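PDB 3AJC: flagellar motor switch protein FliG from Thermotoga maritima, which probably forms part of the switch complex at the base of the flagellar basal body that meets chemotaxis proteins and contacts the motor parts that determine rotational direction. Local coordinates for residues V14-S22 with I43-L51; I92-N100 with L121-V131. All coordinates share one frame; numbering follows the deposited sequence.

Contact 1: residues V14-S22 with I43-L51; sequences VQLVNFLQS and ILGALPEEL
Val17 and Ile43, with Gln21 close behind, carry most of the surface that helix 14-21 buries against the end of helix 37-46 and the turn leading into helix 49-60, all within the FliG middle domain. Val17 uses its two methyls separately. With CG1 anti to the backbone N (chi1 170°), one branch is directed at the turn, where Val17 CG1 lies 3.5 Å from Ala46 O and 4.0 Å from Leu47 CD2, while Val17 CG2 meets Ala46 CB at 3.8 Å. A short beta-branched residue suits this place, because it offers two methyls close to the backbone.

Ile43 is forked as well, and reaches two leucines one helical turn apart. Its CG2 touches Leu20 CD1 at 3.6 Å, and its CD1, at the end of the extended branch, touches Leu16 CD2 at 3.7 Å; in both pairs the side chains cross at about a right angle. Ile43 also touches Leu32 of helix 25-33, so the apolar packing continues to that helix.

Gln21 closes the exposed end. Its CG and its amide both lie across the ring of Pro48, with Gln21 NE2 3.4 Å from Pro48 CG, and Leu51 CD1 packs against the backbone at Gln21 O, 3.6 Å away. At such an exposed edge a side chain that is part aliphatic and part polar is at home. The contact is mostly aliphatic packing, with methyls also resting on backbone carbonyls and an amide on the proline ring; with no polar pairing between the segments, fit of shape and exclusion of water probably do most of the holding.

Contact 2: residues I92-N100 with L121-V131; sequences IDTAAEIMN and LADEIRRRMFV
Ile92 of helix 92-100 enters helix 119-128 as a knob into a hole formed by Leu121, Glu124, Ile125 and Arg128, and Ile125 returns the packing among Ile92, Ala95, Ala96 and Met99. The helix axes cross at -66° and approach to 8.4 Å. Small Ala95 and Ala96 allow this closeness. Segment 121-131 belongs to the FliG C-terminal family sequence, while helix 92-100 also packs, through Ile98, on helices 37-46 and 49-60.

The apolar contacts run along the whole interface. Ile92 spreads its branches: CD1 presses on Leu121 CD1 at 3.4 Å, tighter than usual for two carbons, while CG2, anti to the backbone N, meets the Arg128 chain at CG. At the other end Met129, whose flexible thioether can fit an uneven surface, lays its CG 3.7 Å from Ala96 CB and bends at its last torsion to bring CE to Met99 CB.

The salt bridge between the segments lies at one margin. Arg128, bent at chi2, carries its guanidinium back over the start of helix 92-100, where Asp93 OD2 lies above one face and pairs with Arg128 NH1 at 2.7 Å. The carboxylate and guanidinium planes are only 24° apart. Elsewhere on helix 119-128, Asp123 pairs with Arg127, which also reaches Glu213 of helix 194-213.

One hydrogen bond joins the segments: Asn100 ND2 gives its N-H to Met129 O at 3.0 Å. Asparagine suits this helix end, since its short amide can donate to a carbonyl where the partner helix gives way to loop. With alanine here, Met129 O would probably lose this donor and the chain leaving the helix would be less firmly held. The donor sits 24° out of the carbonyl plane.

The centre of contact 1 is about 23 Å from that of the chain, the centre of contact 2 about 5 Å; both mix buried with more open residues. They follow one another along the sequence and share no helix, yet they touch: Leu44, facing away from helix 14-21, puts its CD2 3.7 Å from Ile98 CG2 on helix 92-100. Helix 37-46 thus lies between the two packings. Contact 1 relies mainly on aliphatic side chains, with a glutamine at its margin. Contact 2 buries more surface, 585 against 376 Å², and adds a salt bridge and a hydrogen bond from a side-chain amide around its apolar centre, where helix 119-128 passes into loop.

Contact 1: residues V14-S22 with I43-L51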
ATOM      1  N   VAL A  14      -3.242 -23.295 -10.774  1.00 82.31           N
ATOM      2  CA  VAL A  14      -2.490 -24.121  -9.827  1.00 81.33           C
ATOM      3  C   VAL A  14      -1.101 -24.480 -10.350  1.00 80.53           C
ATOM      4  O   VAL A  14      -0.136 -24.475  -9.573  1.00 81.04           O
ATOM      5  CB  VAL A  14      -3.168 -25.450  -9.579  1.00 81.71           C
ATOM      6  CG1 VAL A  14      -4.563 -25.212  -8.998  1.00 80.84           C
ATOM      7  CG2 VAL A  14      -3.243 -26.217 -10.849  1.00 81.31           C
ATOM      8  N   GLN A  15      -1.010 -24.844 -11.634  1.00 78.93           N
ATOM      9  CA  GLN A  15       0.268 -25.185 -12.251  1.00 76.86           C
ATOM     10  C   GLN A  15       1.173 -23.994 -11.918  1.00 74.22           C
ATOM     11  O   GLN A  15       2.377 -24.154 -11.718  1.00 74.15           O
ATOM     12  CB  GLN A  15       0.107 -25.403 -13.773  1.00 78.28           C
ATOM     13  CG  GLN A  15      -1.288 -25.167 -14.381  1.00 79.84           C
ATOM     14  CD  GLN A  15      -2.383 -26.171 -13.959  1.00 80.51           C
ATOM     15  OE1 GLN A  15      -2.103 -27.325 -13.628  1.00 80.63           O
ATOM     16  NE2 GLN A  15      -3.641 -25.725 -14.000  1.00 80.67           N
ATOM     17  N   LEU A  16       0.581 -22.808 -11.780  1.00 71.58           N
ATOM     18  CA  LEU A  16       1.379 -21.638 -11.418  1.00 69.53           C
ATOM     19  C   LEU A  16       2.058 -21.823 -10.047  1.00 68.59           C
ATOM     20  O   LEU A  16       3.277 -21.679  -9.924  1.00 66.96           O
ATOM     21  CB  LEU A  16       0.525 -20.358 -11.415  1.00 68.82           C
ATOM     22  CG  LEU A  16       1.288 -19.034 -11.199  1.00 68.60           C
ATOM     23  CD1 LEU A  16       2.616 -19.055 -11.951  1.00 68.59           C
ATOM     24  CD2 LEU A  16       0.440 -17.855 -11.663  1.00 68.40           C
ATOM     25  N   VAL A  17       1.269 -22.128  -9.021  1.00 67.51           N
ATOM     26  CA  VAL A  17       1.809 -22.343  -7.681  1.00 66.00           C
ATOM     27  C   VAL A  17       2.702 -23.580  -7.691  1.00 66.46           C
ATOM     28  O   VAL A  17       3.677 -23.663  -6.948  1.00 67.61           O
ATOM     29  CB  VAL A  17       0.674 -22.555  -6.656  1.00 64.01           C
ATOM     30  CG1 VAL A  17       1.239 -23.016  -5.330  1.00 62.76           C
ATOM     31  CG2 VAL A  17      -0.100 -21.265  -6.476  1.00 63.37           C
ATOM     32  N   ASN A  18       2.364 -24.534  -8.552  1.00 66.36           N
ATOM     33  CA  ASN A  18       3.117 -25.777  -8.674  1.00 66.79           C
ATOM     34  C   ASN A  18       4.602 -25.545  -8.966  1.00 65.07           C
ATOM     35  O   ASN A  18       5.471 -26.141  -8.330  1.00 64.69           O
ATOM     36  CB  ASN A  18       2.511 -26.644  -9.783  1.00 69.13           C
ATOM     37  CG  ASN A  18       3.232 -27.972  -9.950  1.00 72.01           C
ATOM     38  OD1 ASN A  18       3.074 -28.655 -10.967  1.00 74.09           O
ATOM     39  ND2 ASN A  18       4.018 -28.352  -8.946  1.00 72.95           N
ATOM     40  N   PHE A  19       4.887 -24.681  -9.933  1.00 63.50           N
ATOM     41  CA  PHE A  19       6.265 -24.394 -10.310  1.00 62.86           C
ATOM     42  C   PHE A  19       6.999 -23.511  -9.309  1.00 61.65           C
ATOM     43  O   PHE A  19       8.151 -23.780  -8.973  1.00 60.27           O
ATOM     44  CB  PHE A  19       6.307 -23.728 -11.687  1.00 64.73           C
ATOM     45  CG  PHE A  19       5.610 -24.513 -12.764  1.00 66.39           C
ATOM     46  CD1 PHE A  19       4.397 -24.076 -13.285  1.00 66.65           C
ATOM     47  CD2 PHE A  19       6.159 -25.694 -13.249  1.00 67.31           C
ATOM     48  CE1 PHE A  19       3.738 -24.800 -14.278  1.00 67.16           C
ATOM     49  CE2 PHE A  19       5.508 -26.426 -14.244  1.00 67.90           C
ATOM     50  CZ  PHE A  19       4.293 -25.977 -14.755  1.00 67.47           C
ATOM     51  N   LEU A  20       6.335 -22.458  -8.837  1.00 60.51           N
ATOM     52  CA  LEU A  20       6.952 -21.536  -7.885  1.00 59.19           C
ATOM     53  C   LEU A  20       7.329 -22.211  -6.570  1.00 58.55           C
ATOM     54  O   LEU A  20       8.355 -21.885  -5.979  1.00 58.19           O
ATOM     55  CB  LEU A  20       6.024 -20.342  -7.613  1.00 58.49           C
ATOM     56  CG  LEU A  20       5.765 -19.363  -8.769  1.00 58.25           C
ATOM     57  CD1 LEU A  20       4.789 -18.285  -8.326  1.00 57.87           C
ATOM     58  CD2 LEU A  20       7.072 -18.723  -9.216  1.00 58.25           C
ATOM     59  N   GLN A  21       6.506 -23.157  -6.121  1.00 58.55           N
ATOM     60  CA  GLN A  21       6.758 -23.878  -4.869  1.00 59.03           C
ATOM     61  C   GLN A  21       8.182 -24.388  -4.691  1.00 58.08           C
ATOM     62  O   GLN A  21       8.750 -24.291  -3.605  1.00 57.76           O
ATOM     63  CB  GLN A  21       5.841 -25.091  -4.743  1.00 61.37           C
ATOM     64  CG  GLN A  21       4.398 -24.809  -4.412  1.00 64.97           C
ATOM     65  CD  GLN A  21       3.645 -26.096  -4.154  1.00 66.63           C
ATOM     66  OE1 GLN A  21       3.777 -27.060  -4.911  1.00 67.22           O
ATOM     67  NE2 GLN A  21       2.850 -26.121  -3.089  1.00 68.59           N
ATOM     68  N   SER A  22       8.744 -24.956  -5.754  1.00 57.01           N
ATOM     69  CA  SER A  22      10.085 -25.516  -5.686  1.00 57.04           C
ATOM     70  C   SER A  22      11.206 -24.588  -6.136  1.00 56.17           C
ATOM     71  O   SER A  22      12.345 -25.023  -6.306  1.00 56.33           O
ATOM     72  CB  SER A  22      10.134 -26.828  -6.474  1.00 58.38           C
ATOM     73  OG  SER A  22       9.509 -26.689  -7.739  1.00 62.08           O
ATOM     74  N   ILE A  43      -1.332 -15.811  -5.145  1.00 31.26           N
ATOM     75  CA  ILE A  43      -0.292 -16.832  -5.267  1.00 30.95           C
ATOM     76  C   ILE A  43       0.407 -17.058  -3.929  1.00 32.14           C
ATOM     77  O   ILE A  43       0.602 -18.195  -3.502  1.00 34.89           O
ATOM     78  CB  ILE A  43       0.783 -16.426  -6.290  1.00 31.92           C
ATOM     79  CG1 ILE A  43       0.177 -16.348  -7.691  1.00 33.75           C
ATOM     80  CG2 ILE A  43       1.935 -17.403  -6.241  1.00 31.29           C
ATOM     81  CD1 ILE A  43       1.125 -15.777  -8.728  1.00 36.89           C
ATOM     82  N   LEU A  44       0.790 -15.965  -3.276  1.00 30.73           N
ATOM     83  CA  LEU A  44       1.471 -16.034  -1.997  1.00 28.82           C
ATOM     84  C   LEU A  44       0.686 -16.846  -0.985  1.00 30.85           C
ATOM     85  O   LEU A  44       1.232 -17.724  -0.313  1.00 31.37           O
ATOM     86  CB  LEU A  44       1.702 -14.627  -1.447  1.00 28.01           C
ATOM     87  CG  LEU A  44       2.447 -14.539  -0.112  1.00 28.50           C
ATOM     88  CD1 LEU A  44       3.747 -15.313  -0.227  1.00 28.36           C
ATOM     89  CD2 LEU A  44       2.725 -13.070   0.258  1.00 27.94           C
ATOM     90  N   GLY A  45      -0.603 -16.555  -0.873  1.00 31.37           N
ATOM     91  CA  GLY A  45      -1.420 -17.272   0.088  1.00 32.19           C
ATOM     92  C   GLY A  45      -1.601 -18.739  -0.246  1.00 34.75           C
ATOM     93  O   GLY A  45      -1.982 -19.524   0.620  1.00 35.35           O
ATOM     94  N   ALA A  46      -1.332 -19.114  -1.494  1.00 34.86           N
ATOM     95  CA  ALA A  46      -1.483 -20.498  -1.914  1.00 36.60           C
ATOM     96  C   ALA A  46      -0.162 -21.245  -1.842  1.00 39.21           C
ATOM     97  O   ALA A  46      -0.113 -22.447  -2.109  1.00 41.33           O
ATOM     98  CB  ALA A  46      -2.043 -20.565  -3.324  1.00 36.82           C
ATOM     99  N   LEU A  47       0.910 -20.537  -1.490  1.00 38.60           N
ATOM    100  CA  LEU A  47       2.220 -21.165  -1.370  1.00 38.31           C
ATOM    101  C   LEU A  47       2.346 -21.906  -0.040  1.00 39.26           C
ATOM    102  O   LEU A  47       1.616 -21.630   0.915  1.00 37.69           O
ATOM    103  CB  LEU A  47       3.338 -20.124  -1.453  1.00 37.61           C
ATOM    104  CG  LEU A  47       3.647 -19.518  -2.821  1.00 38.53           C
ATOM    105  CD1 LEU A  47       4.763 -18.489  -2.673  1.00 37.72           C
ATOM    106  CD2 LEU A  47       4.053 -20.611  -3.792  1.00 36.36           C
ATOM    107  N   PRO A  48       3.278 -22.863   0.037  1.00 40.77           N
ATOM    108  CA  PRO A  48       3.460 -23.610   1.287  1.00 41.90           C
ATOM    109  C   PRO A  48       3.726 -22.631   2.430  1.00 43.32           C
ATOM    110  O   PRO A  48       4.564 -21.733   2.316  1.00 44.25           O
ATOM    111  CB  PRO A  48       4.675 -24.491   0.992  1.00 40.74           C
ATOM    112  CG  PRO A  48       4.557 -24.746  -0.486  1.00 41.63           C
ATOM    113  CD  PRO A  48       4.176 -23.366  -1.018  1.00 40.28           C
ATOM    114  N   GLU A  49       2.999 -22.804   3.523  1.00 45.20           N
ATOM    115  CA  GLU A  49       3.139 -21.958   4.698  1.00 48.69           C
ATOM    116  C   GLU A  49       4.590 -21.561   5.011  1.00 48.11           C
ATOM    117  O   GLU A  49       4.872 -20.393   5.296  1.00 47.94           O
ATOM    118  CB  GLU A  49       2.495 -22.684   5.889  1.00 53.35           C
ATOM    119  CG  GLU A  49       3.372 -22.869   7.117  1.00 60.00           C
ATOM    120  CD  GLU A  49       3.283 -21.696   8.066  1.00 64.00           C
ATOM    121  OE1 GLU A  49       3.726 -20.588   7.690  1.00 65.40           O
ATOM    122  OE2 GLU A  49       2.757 -21.882   9.188  1.00 67.11           O
ATOM    123  N   GLU A  50       5.510 -22.518   4.935  1.00 48.17           N
ATOM    124  CA  GLU A  50       6.921 -22.248   5.239  1.00 49.22           C
ATOM    125  C   GLU A  50       7.641 -21.246   4.333  1.00 47.66           C
ATOM    126  O   GLU A  50       8.727 -20.773   4.671  1.00 47.69           O
ATOM    127  CB  GLU A  50       7.727 -23.556   5.271  1.00 51.47           C
ATOM    128  CG  GLU A  50       7.295 -24.596   4.256  1.00 54.97           C
ATOM    129  CD  GLU A  50       6.314 -25.597   4.848  1.00 58.07           C
ATOM    130  OE1 GLU A  50       6.720 -26.349   5.764  1.00 60.12           O
ATOM    131  OE2 GLU A  50       5.144 -25.631   4.406  1.00 55.69           O
ATOM    132  N   LEU A  51       7.047 -20.923   3.190  1.00 45.85           N
ATOM    133  CA  LEU A  51       7.660 -19.977   2.256  1.00 45.05           C
ATOM    134  C   LEU A  51       7.079 -18.569   2.374  1.00 43.01           C
ATOM    135  O   LEU A  51       7.755 -17.582   2.072  1.00 41.22           O
ATOM    136  CB  LEU A  51       7.446 -20.439   0.813  1.00 45.34           C
ATOM    137  CG  LEU A  51       7.892 -21.836   0.398  1.00 47.18           C
ATOM    138  CD1 LEU A  51       7.584 -22.023  -1.083  1.00 45.17           C
ATOM    139  CD2 LEU A  51       9.383 -22.015   0.670  1.00 47.83           C
TER

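Contact 2: residues I92-N100 with L121-V131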
ATOM      1  N   ILE A  92       8.916  -1.872  -0.121  1.00 50.97           N
ATOM      2  CA  ILE A  92       7.924  -1.810   0.948  1.00 50.88           C
ATOM      3  C   ILE A  92       6.492  -1.623   0.453  1.00 49.10           C
ATOM      4  O   ILE A  92       5.574  -2.240   0.980  1.00 48.13           O
ATOM      5  CB  ILE A  92       8.254  -0.668   1.945  1.00 52.26           C
ATOM      6  CG1 ILE A  92       9.673  -0.851   2.491  1.00 52.85           C
ATOM      7  CG2 ILE A  92       7.241  -0.652   3.085  1.00 51.42           C
ATOM      8  CD1 ILE A  92       9.911  -2.192   3.161  1.00 53.10           C
ATOM      9  N   ASP A  93       6.297  -0.767  -0.544  1.00 47.27           N
ATOM     10  CA  ASP A  93       4.958  -0.532  -1.081  1.00 46.43           C
ATOM     11  C   ASP A  93       4.356  -1.800  -1.702  1.00 43.18           C
ATOM     12  O   ASP A  93       3.194  -2.129  -1.477  1.00 40.72           O
ATOM     13  CB  ASP A  93       5.003   0.596  -2.112  1.00 50.28           C
ATOM     14  CG  ASP A  93       4.592   1.934  -1.521  1.00 55.03           C
ATOM     15  OD1 ASP A  93       3.375   2.139  -1.304  1.00 57.88           O
ATOM     16  OD2 ASP A  93       5.483   2.774  -1.262  1.00 56.19           O
ATOM     17  N   THR A  94       5.154  -2.505  -2.490  1.00 40.47           N
ATOM     18  CA  THR A  94       4.705  -3.741  -3.110  1.00 38.11           C
ATOM     19  C   THR A  94       4.248  -4.714  -2.018  1.00 34.82           C
ATOM     20  O   THR A  94       3.129  -5.230  -2.057  1.00 34.00           O
ATOM     21  CB  THR A  94       5.846  -4.382  -3.908  1.00 37.93           C
ATOM     22  OG1 THR A  94       6.319  -3.438  -4.873  1.00 39.08           O
ATOM     23  CG2 THR A  94       5.372  -5.645  -4.627  1.00 37.16           C
ATOM     24  N   ALA A  95       5.123  -4.945  -1.044  1.00 31.40           N
ATOM     25  CA  ALA A  95       4.837  -5.845   0.066  1.00 30.23           C
ATOM     26  C   ALA A  95       3.540  -5.477   0.791  1.00 29.27           C
ATOM     27  O   ALA A  95       2.691  -6.339   1.028  1.00 30.00           O
ATOM     28  CB  ALA A  95       6.003  -5.844   1.043  1.00 25.68           C
ATOM     29  N   ALA A  96       3.398  -4.201   1.135  1.00 26.25           N
ATOM     30  CA  ALA A  96       2.219  -3.707   1.832  1.00 26.98           C
ATOM     31  C   ALA A  96       0.941  -3.930   1.024  1.00 26.91           C
ATOM     32  O   ALA A  96      -0.110  -4.253   1.583  1.00 24.28           O
ATOM     33  CB  ALA A  96       2.387  -2.205   2.153  1.00 24.44           C
ATOM     34  N   GLU A  97       1.040  -3.726  -0.286  1.00 28.30           N
ATOM     35  CA  GLU A  97      -0.091  -3.898  -1.185  1.00 31.06           C
ATOM     36  C   GLU A  97      -0.491  -5.371  -1.235  1.00 30.40           C
ATOM     37  O   GLU A  97      -1.673  -5.705  -1.296  1.00 28.10           O
ATOM     38  CB  GLU A  97       0.273  -3.382  -2.588  1.00 33.04           C
ATOM     39  CG  GLU A  97       0.100  -1.862  -2.753  1.00 39.48           C
ATOM     40  CD  GLU A  97       0.945  -1.260  -3.880  1.00 42.21           C
ATOM     41  OE1 GLU A  97       1.086  -1.895  -4.946  1.00 47.44           O
ATOM     42  OE2 GLU A  97       1.459  -0.134  -3.703  1.00 43.49           O
ATOM     43  N   ILE A  98       0.505  -6.249  -1.203  1.00 29.30           N
ATOM     44  CA  ILE A  98       0.248  -7.684  -1.229  1.00 27.51           C
ATOM     45  C   ILE A  98      -0.408  -8.088   0.095  1.00 27.31           C
ATOM     46  O   ILE A  98      -1.380  -8.846   0.114  1.00 24.99           O
ATOM     47  CB  ILE A  98       1.563  -8.463  -1.427  1.00 27.73           C
ATOM     48  CG1 ILE A  98       2.109  -8.170  -2.834  1.00 28.23           C
ATOM     49  CG2 ILE A  98       1.342  -9.949  -1.169  1.00 23.59           C
ATOM     50  CD1 ILE A  98       3.408  -8.867  -3.179  1.00 29.78           C
ATOM     51  N   MET A  99       0.107  -7.543   1.197  1.00 25.73           N
ATOM     52  CA  MET A  99      -0.432  -7.853   2.509  1.00 26.24           C
ATOM     53  C   MET A  99      -1.897  -7.401   2.626  1.00 25.38           C
ATOM     54  O   MET A  99      -2.717  -8.075   3.250  1.00 24.39           O
ATOM     55  CB  MET A  99       0.428  -7.191   3.595  1.00 26.60           C
ATOM     56  CG  MET A  99       1.835  -7.791   3.760  1.00 27.40           C
ATOM     57  SD  MET A  99       1.849  -9.394   4.619  1.00 25.17           S
ATOM     58  CE  MET A  99       1.920  -8.865   6.328  1.00 25.52           C
ATOM     59  N   ASN A 100      -2.228  -6.269   2.019  1.00 25.58           N
ATOM     60  CA  ASN A 100      -3.605  -5.777   2.086  1.00 26.98           C
ATOM     61  C   ASN A 100      -4.571  -6.700   1.327  1.00 27.20           C
ATOM     62  O   ASN A 100      -5.740  -6.834   1.690  1.00 26.05           O
ATOM     63  CB  ASN A 100      -3.700  -4.360   1.518  1.00 22.79           C
ATOM     64  CG  ASN A 100      -3.294  -3.301   2.518  1.00 24.95           C
ATOM     65  OD1 ASN A 100      -3.566  -3.416   3.712  1.00 28.68           O
ATOM     66  ND2 ASN A 100      -2.661  -2.247   2.031  1.00 27.86           N
ATOM     67  N   LEU A 121      11.261  -3.618   9.929  1.00 46.70           N
ATOM     68  CA  LEU A 121      10.702  -3.831   8.604  1.00 43.05           C
ATOM     69  C   LEU A 121       9.195  -4.042   8.725  1.00 42.15           C
ATOM     70  O   LEU A 121       8.414  -3.583   7.885  1.00 41.00           O
ATOM     71  CB  LEU A 121      11.358  -5.049   7.952  1.00 40.78           C
ATOM     72  CG  LEU A 121      10.796  -5.491   6.596  1.00 42.06           C
ATOM     73  CD1 LEU A 121      10.916  -4.360   5.597  1.00 42.73           C
ATOM     74  CD2 LEU A 121      11.529  -6.723   6.104  1.00 39.72           C
ATOM     75  N   ALA A 122       8.795  -4.741   9.780  1.00 39.08           N
ATOM     76  CA  ALA A 122       7.390  -5.010  10.009  1.00 41.36           C
ATOM     77  C   ALA A 122       6.665  -3.679  10.163  1.00 42.59           C
ATOM     78  O   ALA A 122       5.590  -3.476   9.598  1.00 41.73           O
ATOM     79  CB  ALA A 122       7.211  -5.864  11.263  1.00 37.45           C
ATOM     80  N   ASP A 123       7.278  -2.769  10.913  1.00 43.92           N
ATOM     81  CA  ASP A 123       6.693  -1.460  11.160  1.00 45.09           C
ATOM     82  C   ASP A 123       6.622  -0.626   9.888  1.00 43.65           C
ATOM     83  O   ASP A 123       5.684   0.141   9.695  1.00 43.72           O
ATOM     84  CB  ASP A 123       7.486  -0.726  12.249  1.00 49.74           C
ATOM     85  CG  ASP A 123       6.703   0.422  12.872  1.00 54.03           C
ATOM     86  OD1 ASP A 123       6.831   1.576  12.397  1.00 56.03           O
ATOM     87  OD2 ASP A 123       5.946   0.163  13.832  1.00 55.31           O
ATOM     88  N   GLU A 124       7.611  -0.775   9.016  1.00 41.92           N
ATOM     89  CA  GLU A 124       7.604  -0.038   7.764  1.00 43.28           C
ATOM     90  C   GLU A 124       6.440  -0.525   6.899  1.00 42.27           C
ATOM     91  O   GLU A 124       5.730   0.274   6.282  1.00 42.42           O
ATOM     92  CB  GLU A 124       8.932  -0.233   7.019  1.00 44.94           C
ATOM     93  CG  GLU A 124      10.042   0.714   7.467  1.00 50.16           C
ATOM     94  CD  GLU A 124      11.431   0.283   7.006  1.00 53.81           C
ATOM     95  OE1 GLU A 124      11.626   0.021   5.793  1.00 55.85           O
ATOM     96  OE2 GLU A 124      12.339   0.218   7.863  1.00 54.88           O
ATOM     97  N   ILE A 125       6.237  -1.840   6.873  1.00 41.92           N
ATOM     98  CA  ILE A 125       5.174  -2.442   6.066  1.00 39.65           C
ATOM     99  C   ILE A 125       3.781  -2.088   6.583  1.00 38.51           C
ATOM    100  O   ILE A 125       2.896  -1.714   5.819  1.00 36.00           O
ATOM    101  CB  ILE A 125       5.340  -3.991   6.006  1.00 39.11           C
ATOM    102  CG1 ILE A 125       6.685  -4.326   5.341  1.00 37.74           C
ATOM    103  CG2 ILE A 125       4.182  -4.624   5.226  1.00 34.53           C
ATOM    104  CD1 ILE A 125       7.021  -5.803   5.246  1.00 32.82           C
ATOM    105  N   ARG A 126       3.600  -2.205   7.888  1.00 39.38           N
ATOM    106  CA  ARG A 126       2.325  -1.900   8.493  1.00 42.14           C
ATOM    107  C   ARG A 126       1.907  -0.473   8.154  1.00 43.19           C
ATOM    108  O   ARG A 126       0.799  -0.247   7.650  1.00 42.06           O
ATOM    109  CB  ARG A 126       2.423  -2.082  10.002  1.00 45.61           C
ATOM    110  CG  ARG A 126       1.089  -2.063  10.716  1.00 50.10           C
ATOM    111  CD  ARG A 126       1.271  -2.113  12.218  1.00 54.44           C
ATOM    112  NE  ARG A 126       2.613  -1.705  12.627  1.00 61.03           N
ATOM    113  CZ  ARG A 126       3.656  -2.531  12.699  1.00 63.37           C
ATOM    114  NH1 ARG A 126       3.512  -3.815  12.389  1.00 64.55           N
ATOM    115  NH2 ARG A 126       4.842  -2.076  13.085  1.00 64.33           N
ATOM    116  N   ARG A 127       2.790   0.488   8.417  1.00 42.44           N
ATOM    117  CA  ARG A 127       2.475   1.881   8.122  1.00 43.77           C
ATOM    118  C   ARG A 127       2.224   2.112   6.633  1.00 42.51           C
ATOM    119  O   ARG A 127       1.449   2.986   6.263  1.00 41.80           O
ATOM    120  CB  ARG A 127       3.584   2.810   8.643  1.00 45.79           C
ATOM    121  CG  ARG A 127       3.537   2.981  10.169  1.00 49.09           C
ATOM    122  CD  ARG A 127       4.541   4.010  10.705  1.00 51.92           C
ATOM    123  NE  ARG A 127       5.933   3.596  10.517  1.00 53.92           N
ATOM    124  CZ  ARG A 127       6.677   3.902   9.457  1.00 54.01           C
ATOM    125  NH1 ARG A 127       6.174   4.637   8.476  1.00 55.15           N
ATOM    126  NH2 ARG A 127       7.922   3.459   9.371  1.00 54.02           N
ATOM    127  N   ARG A 128       2.867   1.325   5.777  1.00 40.47           N
ATOM    128  CA  ARG A 128       2.656   1.473   4.342  1.00 39.67           C
ATOM    129  C   ARG A 128       1.352   0.812   3.888  1.00 36.89           C
ATOM    130  O   ARG A 128       0.922   1.001   2.752  1.00 35.34           O
ATOM    131  CB  ARG A 128       3.826   0.871   3.561  1.00 42.59           C
ATOM    132  CG  ARG A 128       5.018   1.789   3.441  1.00 50.19           C
ATOM    133  CD  ARG A 128       4.624   3.066   2.724  1.00 53.02           C
ATOM    134  NE  ARG A 128       5.782   3.897   2.418  1.00 58.69           N
ATOM    135  CZ  ARG A 128       6.775   3.529   1.616  1.00 60.30           C
ATOM    136  NH1 ARG A 128       6.755   2.338   1.035  1.00 63.78           N
ATOM    137  NH2 ARG A 128       7.789   4.352   1.391  1.00 63.26           N
ATOM    138  N   MET A 129       0.732   0.043   4.780  1.00 34.51           N
ATOM    139  CA  MET A 129      -0.521  -0.659   4.474  1.00 35.28           C
ATOM    140  C   MET A 129      -1.777   0.212   4.597  1.00 33.74           C
ATOM    141  O   MET A 129      -2.868  -0.194   4.201  1.00 33.71           O
ATOM    142  CB  MET A 129      -0.672  -1.882   5.389  1.00 31.34           C
ATOM    143  CG  MET A 129       0.150  -3.092   4.956  1.00 32.72           C
ATOM    144  SD  MET A 129       0.076  -4.426   6.167  1.00 32.72           S
ATOM    145  CE  MET A 129      -1.627  -5.059   5.894  1.00 31.99           C
ATOM    146  N   PHE A 130      -1.607   1.405   5.154  1.00 33.68           N
ATOM    147  CA  PHE A 130      -2.706   2.344   5.360  1.00 30.48           C
ATOM    148  C   PHE A 130      -3.439   2.647   4.052  1.00 28.78           C
ATOM    149  O   PHE A 130      -2.819   3.052   3.068  1.00 29.47           O
ATOM    150  CB  PHE A 130      -2.144   3.650   5.947  1.00 32.93           C
ATOM    151  CG  PHE A 130      -3.188   4.532   6.579  1.00 33.66           C
ATOM    152  CD1 PHE A 130      -3.527   4.374   7.918  1.00 31.41           C
ATOM    153  CD2 PHE A 130      -3.853   5.493   5.828  1.00 32.14           C
ATOM    154  CE1 PHE A 130      -4.519   5.150   8.500  1.00 32.38           C
ATOM    155  CE2 PHE A 130      -4.857   6.282   6.403  1.00 34.43           C
ATOM    156  CZ  PHE A 130      -5.187   6.111   7.743  1.00 32.84           C
ATOM    157  N   VAL A 131      -4.748   2.421   4.024  1.00 26.71           N
ATOM    158  CA  VAL A 131      -5.535   2.738   2.833  1.00 28.15           C
ATOM    159  C   VAL A 131      -6.467   3.888   3.199  1.00 28.22           C
ATOM    160  O   VAL A 131      -6.636   4.209   4.373  1.00 29.13           O
ATOM    161  CB  VAL A 131      -6.386   1.540   2.323  1.00 28.81           C
ATOM    162  CG1 VAL A 131      -5.464   0.432   1.828  1.00 28.06           C
ATOM    163  CG2 VAL A 131      -7.334   1.049   3.413  1.00 27.05           C
TER